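Local coordinates for protein aeromonas extracellular serine protease (Aeromonas sobria, PDB 3WQB) that cleaves peptide bonds after two basic residues, one of them lysine, as a calcium-binding secreted serine protease of the furin-like subtilase family and a probable virulence factor, at residues G27-Q32 with G131-A136; H85-D90 with V294-P299; T113-S118 with M303-T308. The protein carries 1 engineered substitution. One frame throughout, in Å; residues are numbered along the deposited sequence.

Interaction 1. Residues G27-Q32 with G131-A136. With CA (calcium ion), chain C.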
loop_
_atom_site.group_PDB
_atom_site.type_symbol
_atom_site.label_atom_id
_atom_site.label_comp_id
_atom_site.label_asym_id
_atom_site.label_seq_id
_atom_site.Cartn_x
_atom_site.Cartn_y
_atom_site.Cartn_z
ATOM N N GLY A 27 -18.864 3.854 -25.789
ATOM C CA GLY A 27 -19.539 2.858 -24.972
ATOM C C GLY A 27 -20.980 3.184 -24.661
ATOM O O GLY A 27 -21.397 4.347 -24.679
ATOM N N ALA A 28 -21.721 2.132 -24.331
ATOM C CA ALA A 28 -23.152 2.207 -24.077
ATOM C C ALA A 28 -23.488 1.754 -22.664
ATOM O O ALA A 28 -24.610 1.349 -22.389
ATOM C CB ALA A 28 -23.917 1.372 -25.107
ATOM N N ASN A 29 -22.509 1.816 -21.765
ATOM C CA ASN A 29 -22.753 1.500 -20.362
ATOM C C ASN A 29 -23.486 2.670 -19.723
ATOM O O ASN A 29 -22.969 3.783 -19.709
ATOM C CB ASN A 29 -21.429 1.232 -19.646
ATOM C CG ASN A 29 -20.602 0.179 -20.347
ATOM O OD1 ASN A 29 -20.772 -1.015 -20.102
ATOM N ND2 ASN A 29 -19.699 0.613 -21.231
ATOM N N PRO A 30 -24.709 2.438 -19.215
ATOM C CA PRO A 30 -25.526 3.572 -18.779
ATOM C C PRO A 30 -24.933 4.443 -17.672
ATOM O O PRO A 30 -25.284 5.613 -17.569
ATOM C CB PRO A 30 -26.842 2.915 -18.335
ATOM C CG PRO A 30 -26.903 1.657 -19.151
ATOM C CD PRO A 30 -25.469 1.178 -19.184
ATOM N N LEU A 31 -24.022 3.897 -16.868
ATOM C CA LEU A 31 -23.456 4.666 -15.761
ATOM C C LEU A 31 -22.087 5.274 -16.055
ATOM O O LEU A 31 -21.511 5.955 -15.192
ATOM C CB LEU A 31 -23.378 3.815 -14.485
ATOM C CG LEU A 31 -24.667 3.146 -14.014
ATOM C CD1 LEU A 31 -24.347 2.271 -12.814
ATOM C CD2 LEU A 31 -25.734 4.171 -13.660
ATOM N N GLN A 32 -21.554 5.054 -17.255
ATOM C CA GLN A 32 -20.168 5.473 -17.512
ATOM C C GLN A 32 -19.952 6.979 -17.456
ATOM O O GLN A 32 -18.860 7.436 -17.122
ATOM C CB GLN A 32 -19.612 4.867 -18.801
ATOM C CG GLN A 32 -20.162 5.432 -20.105
ATOM C CD GLN A 32 -19.544 4.739 -21.294
ATOM O OE1 GLN A 32 -19.706 3.533 -21.470
ATOM N NE2 GLN A 32 -18.809 5.490 -22.107
ATOM N N GLY A 131 -24.681 -1.185 -16.542
ATOM C CA GLY A 131 -23.732 -0.787 -15.512
ATOM C C GLY A 131 -22.666 0.187 -15.948
ATOM O O GLY A 131 -22.948 1.182 -16.622
ATOM N N THR A 132 -21.437 -0.131 -15.557
ATOM C CA THR A 132 -20.287 0.750 -15.732
ATOM C C THR A 132 -19.347 0.210 -16.808
ATOM O O THR A 132 -19.563 -0.874 -17.371
ATOM C CB THR A 132 -19.500 0.858 -14.415
ATOM O OG1 THR A 132 -19.188 -0.460 -13.949
ATOM C CG2 THR A 132 -20.300 1.624 -13.345
ATOM N N LYS A 133 -18.299 0.981 -17.086
ATOM C CA LYS A 133 -17.238 0.559 -17.990
ATOM C C LYS A 133 -15.941 0.494 -17.196
ATOM O O LYS A 133 -15.548 1.470 -16.567
ATOM C CB LYS A 133 -17.096 1.551 -19.150
ATOM C CG LYS A 133 -16.195 1.064 -20.291
ATOM C CD LYS A 133 -15.970 2.169 -21.326
ATOM C CE LYS A 133 -15.267 1.637 -22.564
ATOM N NZ LYS A 133 -14.871 2.732 -23.515
ATOM N N GLY A 134 -15.270 -0.650 -17.225
ATOM C CA GLY A 134 -13.968 -0.746 -16.569
ATOM C C GLY A 134 -12.930 0.169 -17.197
ATOM O O GLY A 134 -13.051 0.576 -18.364
ATOM N N ILE A 135 -11.900 0.499 -16.423
ATOM C CA ILE A 135 -10.739 1.189 -16.970
ATOM C C ILE A 135 -10.112 0.346 -18.086
ATOM O O ILE A 135 -9.725 0.872 -19.134
ATOM C CB ILE A 135 -9.717 1.426 -15.859
ATOM C CG1 ILE A 135 -10.223 2.490 -14.898
ATOM C CG2 ILE A 135 -8.353 1.838 -16.410
ATOM C CD1 ILE A 135 -9.471 2.483 -13.573
ATOM N N ALA A 136 -10.031 -0.963 -17.839
ATOM C CA ALA A 136 -9.432 -1.935 -18.744
ATOM C C ALA A 136 -10.476 -3.043 -18.935
ATOM O O ALA A 136 -10.332 -4.155 -18.402
ATOM C CB ALA A 136 -8.141 -2.481 -18.148
HETATM CA CA CA C . -20.901 -2.574 -18.291
#

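Interaction 2. Residues H85-D90 with V294-P299. With CA (calcium ion), chain E; CA (calcium ion), chain C.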
loop_
_atom_site.group_PDB
_atom_site.type_symbol
_atom_site.label_atom_id
_atom_site.label_comp_id
_atom_site.label_asym_id
_atom_site.label_seq_id
_atom_site.Cartn_x
_atom_site.Cartn_y
_atom_site.Cartn_z
ATOM N N HIS A 85 -21.559 -11.689 -11.102
ATOM C CA HIS A 85 -22.081 -10.355 -11.393
ATOM C C HIS A 85 -22.236 -10.171 -12.896
ATOM O O HIS A 85 -21.313 -10.496 -13.651
ATOM C CB HIS A 85 -21.125 -9.283 -10.875
ATOM C CG HIS A 85 -21.739 -7.919 -10.795
ATOM N ND1 HIS A 85 -22.053 -7.169 -11.908
ATOM C CD2 HIS A 85 -22.140 -7.191 -9.728
ATOM C CE1 HIS A 85 -22.595 -6.026 -11.528
ATOM N NE2 HIS A 85 -22.650 -6.012 -10.208
ATOM N N PRO A 86 -23.391 -9.650 -13.343
ATOM C CA PRO A 86 -23.621 -9.547 -14.789
ATOM C C PRO A 86 -22.638 -8.625 -15.512
ATOM O O PRO A 86 -22.412 -8.786 -16.723
ATOM C CB PRO A 86 -25.055 -8.999 -14.893
ATOM C CG PRO A 86 -25.375 -8.444 -13.554
ATOM C CD PRO A 86 -24.572 -9.239 -12.562
ATOM N N ASP A 87 -22.026 -7.699 -14.773
ATOM C CA ASP A 87 -21.070 -6.772 -15.373
ATOM C C ASP A 87 -19.622 -7.150 -15.081
ATOM O O ASP A 87 -18.721 -6.363 -15.355
ATOM C CB ASP A 87 -21.372 -5.320 -14.960
ATOM C CG ASP A 87 -21.173 -4.333 -16.107
ATOM O OD1 ASP A 87 -21.145 -4.763 -17.289
ATOM O OD2 ASP A 87 -21.065 -3.113 -15.838
ATOM N N LEU A 88 -19.408 -8.357 -14.546
ATOM C CA LEU A 88 -18.055 -8.890 -14.311
ATOM C C LEU A 88 -17.801 -10.266 -14.916
ATOM O O LEU A 88 -16.674 -10.574 -15.308
ATOM C CB LEU A 88 -17.726 -8.952 -12.813
ATOM C CG LEU A 88 -17.703 -7.616 -12.066
ATOM C CD1 LEU A 88 -17.611 -7.846 -10.567
ATOM C CD2 LEU A 88 -16.549 -6.730 -12.544
ATOM N N ALA A 89 -18.846 -11.090 -14.985
ATOM C CA ALA A 89 -18.708 -12.511 -15.301
ATOM C C ALA A 89 -17.929 -12.788 -16.576
ATOM O O ALA A 89 -17.078 -13.678 -16.597
ATOM C CB ALA A 89 -20.085 -13.176 -15.362
ATOM N N ASP A 90 -18.206 -12.018 -17.630
ATOM C CA ASP A 90 -17.525 -12.236 -18.914
ATOM C C ASP A 90 -16.012 -12.061 -18.820
ATOM O O ASP A 90 -15.272 -12.587 -19.660
ATOM C CB ASP A 90 -18.060 -11.300 -20.001
ATOM C CG ASP A 90 -19.459 -11.653 -20.465
ATOM O OD1 ASP A 90 -19.961 -12.747 -20.127
ATOM O OD2 ASP A 90 -20.054 -10.817 -21.184
ATOM N N VAL A 294 -18.103 5.191 -8.813
ATOM C CA VAL A 294 -19.233 4.398 -9.291
ATOM C C VAL A 294 -18.704 3.105 -9.902
ATOM O O VAL A 294 -17.862 3.122 -10.805
ATOM C CB VAL A 294 -20.096 5.186 -10.297
ATOM C CG1 VAL A 294 -21.155 4.277 -10.929
ATOM C CG2 VAL A 294 -20.735 6.384 -9.592
ATOM N N THR A 295 -19.193 1.979 -9.393
ATOM C CA THR A 295 -18.620 0.687 -9.738
ATOM C C THR A 295 -19.616 -0.453 -9.496
ATOM O O THR A 295 -20.765 -0.217 -9.112
ATOM C CB THR A 295 -17.314 0.449 -8.930
ATOM O OG1 THR A 295 -16.647 -0.723 -9.413
ATOM C CG2 THR A 295 -17.591 0.319 -7.434
ATOM N N THR A 296 -19.163 -1.678 -9.721
ATOM C CA THR A 296 -19.956 -2.864 -9.479
ATOM C C THR A 296 -20.065 -3.174 -7.988
ATOM O O THR A 296 -19.065 -3.227 -7.269
ATOM C CB THR A 296 -19.340 -4.069 -10.203
ATOM O OG1 THR A 296 -17.942 -4.144 -9.896
ATOM C CG2 THR A 296 -19.485 -3.929 -11.713
ATOM N N ASP A 297 -21.295 -3.405 -7.542
ATOM C CA ASP A 297 -21.594 -3.786 -6.171
ATOM C C ASP A 297 -21.860 -5.281 -6.104
ATOM O O ASP A 297 -21.998 -5.933 -7.139
ATOM C CB ASP A 297 -22.850 -3.035 -5.724
ATOM C CG ASP A 297 -23.037 -3.049 -4.224
ATOM O OD1 ASP A 297 -22.024 -2.907 -3.504
ATOM O OD2 ASP A 297 -24.192 -3.209 -3.769
ATOM N N LEU A 298 -21.933 -5.834 -4.893
ATOM C CA LEU A 298 -22.516 -7.165 -4.760
ATOM C C LEU A 298 -23.928 -7.141 -5.353
ATOM O O LEU A 298 -24.683 -6.198 -5.104
ATOM C CB LEU A 298 -22.569 -7.616 -3.306
ATOM C CG LEU A 298 -21.237 -7.723 -2.565
ATOM C CD1 LEU A 298 -21.452 -8.271 -1.163
ATOM C CD2 LEU A 298 -20.262 -8.592 -3.327
ATOM N N PRO A 299 -24.278 -8.155 -6.168
ATOM C CA PRO A 299 -25.575 -8.081 -6.856
ATOM C C PRO A 299 -26.779 -8.169 -5.913
ATOM O O PRO A 299 -26.720 -8.848 -4.885
ATOM C CB PRO A 299 -25.546 -9.278 -7.811
ATOM C CG PRO A 299 -24.460 -10.176 -7.320
ATOM C CD PRO A 299 -23.489 -9.334 -6.572
HETATM CA CA CA E . -26.165 -4.585 -4.086
HETATM CA CA CA C . -20.901 -2.574 -18.291
#

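Interaction 3. Residues T113-S118 with M303-T308. With CA (calcium ion), chain E.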
loop_
_atom_site.group_PDB
_atom_site.type_symbol
_atom_site.label_atom_id
_atom_site.label_comp_id
_atom_site.label_asym_id
_atom_site.label_seq_id
_atom_site.Cartn_x
_atom_site.Cartn_y
_atom_site.Cartn_z
ATOM N N THR A 113 -19.438 -7.176 2.628
ATOM C CA THR A 113 -18.148 -7.610 2.085
ATOM C C THR A 113 -18.135 -7.358 0.563
ATOM O O THR A 113 -18.012 -8.278 -0.252
ATOM C CB THR A 113 -17.871 -9.079 2.537
ATOM O OG1 THR A 113 -17.848 -9.113 3.966
ATOM C CG2 THR A 113 -16.544 -9.590 2.073
ATOM N N ALA A 114 -18.263 -6.079 0.207
ATOM C CA ALA A 114 -18.440 -5.614 -1.177
ATOM C C ALA A 114 -17.170 -5.010 -1.757
ATOM O O ALA A 114 -17.154 -4.533 -2.890
ATOM C CB ALA A 114 -19.570 -4.576 -1.239
ATOM N N HIS A 115 -16.109 -5.020 -0.967
ATOM C CA HIS A 115 -14.914 -4.264 -1.273
ATOM C C HIS A 115 -14.213 -4.804 -2.528
ATOM O O HIS A 115 -13.891 -4.042 -3.454
ATOM C CB HIS A 115 -14.030 -4.325 -0.026
ATOM C CG HIS A 115 -12.852 -3.412 -0.041
ATOM N ND1 HIS A 115 -11.598 -3.820 -0.440
ATOM C CD2 HIS A 115 -12.720 -2.132 0.375
ATOM C CE1 HIS A 115 -10.747 -2.821 -0.298
ATOM N NE2 HIS A 115 -11.398 -1.790 0.215
ATOM N N GLY A 116 -14.002 -6.111 -2.574
ATOM C CA GLY A 116 -13.288 -6.746 -3.680
ATOM C C GLY A 116 -14.054 -6.657 -4.991
ATOM O O GLY A 116 -13.460 -6.520 -6.062
ATOM N N THR A 117 -15.377 -6.769 -4.909
ATOM C CA THR A 117 -16.237 -6.664 -6.076
ATOM C C THR A 117 -16.223 -5.234 -6.618
ATOM O O THR A 117 -16.163 -5.015 -7.832
ATOM C CB THR A 117 -17.649 -7.163 -5.730
ATOM O OG1 THR A 117 -17.555 -8.537 -5.331
ATOM C CG2 THR A 117 -18.606 -7.041 -6.910
ATOM N N SER A 118 -16.239 -4.263 -5.710
ATOM C CA SER A 118 -16.131 -2.855 -6.102
ATOM C C SER A 118 -14.779 -2.545 -6.761
ATOM O O SER A 118 -14.718 -1.877 -7.789
ATOM C CB SER A 118 -16.377 -1.947 -4.896
ATOM O OG SER A 118 -17.696 -2.092 -4.388
ATOM N N MET A 303 -27.534 -7.368 -0.826
ATOM C CA MET A 303 -26.088 -7.518 -0.650
ATOM C C MET A 303 -25.376 -6.274 -1.154
ATOM O O MET A 303 -25.809 -5.648 -2.120
ATOM C CB MET A 303 -25.574 -8.723 -1.447
ATOM C CG MET A 303 -26.151 -10.072 -1.009
ATOM S SD MET A 303 -25.564 -10.630 0.603
ATOM C CE MET A 303 -23.924 -11.197 0.177
ATOM N N GLY A 304 -24.260 -5.950 -0.513
ATOM C CA GLY A 304 -23.355 -4.934 -1.033
ATOM C C GLY A 304 -23.501 -3.578 -0.384
ATOM O O GLY A 304 -24.290 -3.389 0.557
ATOM N N TYR A 305 -22.735 -2.614 -0.894
ATOM C CA TYR A 305 -22.837 -1.232 -0.417
ATOM C C TYR A 305 -24.141 -0.558 -0.865
ATOM O O TYR A 305 -24.574 0.420 -0.251
ATOM C CB TYR A 305 -21.648 -0.397 -0.891
ATOM C CG TYR A 305 -20.285 -0.853 -0.428
ATOM C CD1 TYR A 305 -20.099 -1.446 0.821
ATOM C CD2 TYR A 305 -19.168 -0.680 -1.251
ATOM C CE1 TYR A 305 -18.839 -1.847 1.245
ATOM C CE2 TYR A 305 -17.901 -1.077 -0.834
ATOM C CZ TYR A 305 -17.741 -1.667 0.407
ATOM O OH TYR A 305 -16.477 -2.057 0.816
ATOM N N ASN A 306 -24.749 -1.084 -1.925
ATOM C CA ASN A 306 -26.065 -0.662 -2.372
ATOM C C ASN A 306 -27.040 -1.777 -1.997
ATOM O O ASN A 306 -27.177 -2.782 -2.705
ATOM C CB ASN A 306 -26.067 -0.368 -3.877
ATOM C CG ASN A 306 -27.419 0.094 -4.392
ATOM O OD1 ASN A 306 -28.365 0.286 -3.626
ATOM N ND2 ASN A 306 -27.509 0.297 -5.701
ATOM N N ARG A 307 -27.664 -1.607 -0.833
ATOM C CA ARG A 307 -28.629 -2.573 -0.328
ATOM C C ARG A 307 -29.642 -1.867 0.552
ATOM O O ARG A 307 -29.341 -0.840 1.159
ATOM C CB ARG A 307 -27.937 -3.732 0.411
ATOM C CG ARG A 307 -27.326 -3.381 1.757
ATOM C CD ARG A 307 -26.705 -4.597 2.419
ATOM N NE ARG A 307 -26.339 -4.341 3.813
ATOM C CZ ARG A 307 -25.143 -3.924 4.220
ATOM N NH1 ARG A 307 -24.172 -3.713 3.345
ATOM N NH2 ARG A 307 -24.907 -3.723 5.510
ATOM N N THR A 308 -30.836 -2.451 0.627
ATOM C CA THR A 308 -31.976 -1.788 1.241
ATOM C C THR A 308 -31.737 -1.367 2.690
ATOM O O THR A 308 -32.128 -0.269 3.087
ATOM C CB THR A 308 -33.249 -2.652 1.089
ATOM O OG1 THR A 308 -33.386 -3.054 -0.283
ATOM C CG2 THR A 308 -34.504 -1.874 1.515
HETATM CA CA CA E . -26.165 -4.585 -4.086
#

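Interaction 1. Residues G27-Q32 with G131-A136
N29 and T132 are joined through a shared calcium ion. N29 OD1 and T132 O each sit 2.4 Å from it, and the two oxygens, N29 OD1 and T132 O, are 3.0 Å apart as co-ligands of the ion, not as a hydrogen-bonded pair. A chi1 of -54° sets CG of N29 beside its own backbone N, and chi2 of -86° then turns the amide oxygen to the ion and the amide nitrogen toward K133. D87, V126, N128 and I130 complete the site.

This is the calcium site of the subtilase catalytic domain in which the loop after helix 115-124 wraps the ion and the N-terminal arm supplies one more ligand.

A backbone hydrogen bond joins the segments at a neighbouring pair. L31 N donates to G131 O at 2.9 Å with an N-H...O angle of 158°, from within the type I turn N29-Q32. Inside the arm, N29 ND2 donates to Q32 OE1 at 2.9 Å; that acceptor lies in the N29 amide plane, and D127 takes a further bond from ND2, so the rotation of the amide is fixed from two directions.

Van der Waals contact flanks these bonds. The extended K133 chain crosses N29 at about a right angle, its CB 3.5 Å from N29 ND2, while L31 CB rests 3.9 Å from T132 CG2.

Interaction 2. Residues H85-D90 with V294-P299
In the subtilase catalytic domain, this contact lies between two calcium sites, where the loop after strand 73-77 packs on the end of strand 293-296. The H85 imidazole and the T296 side chain are its centre. T296 CB stands over one face of the ring, 4.1 Å from the centroid and 20° off the normal, which meets the geometry of a CH-pi contact. Its position is displaced toward the rim, and CG2 of T296 approaches CE1 of H85 to 3.8 Å.

The ring is held by its own loop. A chi1 of -164° places CG of H85 opposite the backbone N and carries the imidazole toward strand 293-296. ND1 then accepts from D87 N at 2.9 Å, with an N-H...N angle of 160° and the donor nearly in the ring plane, so rotation of the imidazole is restrained. NE2, at the far side of the ring, has D327 as its polar partner, and P299 CD approaches the ring obliquely.

T296 also meets two other residues of the loop. D87 CB lies against its methyl, and L88 comes tip to tip with it, CD1 of L88 3.8 Å from OG1 of T296. That hydroxyl has its polar partner in T117 of helix 115-124.

Each segment supplies ligands to a different ion. D297 OD2 and the L298 carbonyl O bind one calcium, joined by M303 and N306 among others. On 85-90 the ligand is D87, a bidentate carboxylate whose OD1 and OD2 stand 2.4 and 2.5 Å from the other calcium.

Interaction 3. Residues T113-S118 with M303-T308
A114 and Y305 make the first shell: the A114 methyl sits almost exactly over the centre of the phenol ring, CB 3.6 Å from the centroid and 4° off the normal, a CH-pi contact. The phenol oxygen runs on to H115, where Y305 OH lies 3.4 Å from H115 CB and close to the plane of the imidazole at its edge. H115 N is near this oxygen too, but the angle is too poor for a hydrogen bond. S118 OG reaches the ring obliquely, 3.7 Å from Y305 CE2.

Behind these groups, A114 O accepts both S118 N and S118 OG at the start of the helix. The two donors come from opposite faces of the carbonyl plane, and the bond from S118 OG to A114 O is 2.9 Å, leaving S118 OG fixed beside Y305. On the other segment, R307 NH1 donates to G304 O at 2.8 Å, while M303 O and N306 O bind calcium and brace the loop that carries Y305.

H115 is the predicted charge-relay histidine. D78 is its polar partner, and A336, an engineered residue, occupies the position of the predicted nucleophile; H115 NE2 also takes part in a hydrogen bond with the backbone of a chain of another protein. The tyrosine loop thus lies against the N-terminal end of helix 115-124; V331 of strand 331-332 and N329 of strand 328-329 touch Y305, while M332 packs against H115 and S118.

From the N terminus, 27-32 meets 131-136 across about a hundred residues, closing a loop that contains 85-90 and 113-118, whose own partners come much later, at 294-299 and 303-308. All three contacts therefore cross, none nesting in another. Interactions 1 and 2 share one calcium and touch through T132 N and D87 OD2 (3.0 Å, a probable hydrogen bond). Interactions 2 and 3 share the other ion, with D297 OD1 2.7 Å from Y305 N, also a probable bond. Together they tie the N-terminal arm, the start of helix 115-124 and the loop after it, strand 293-296 and the calcium loop that follows that strand.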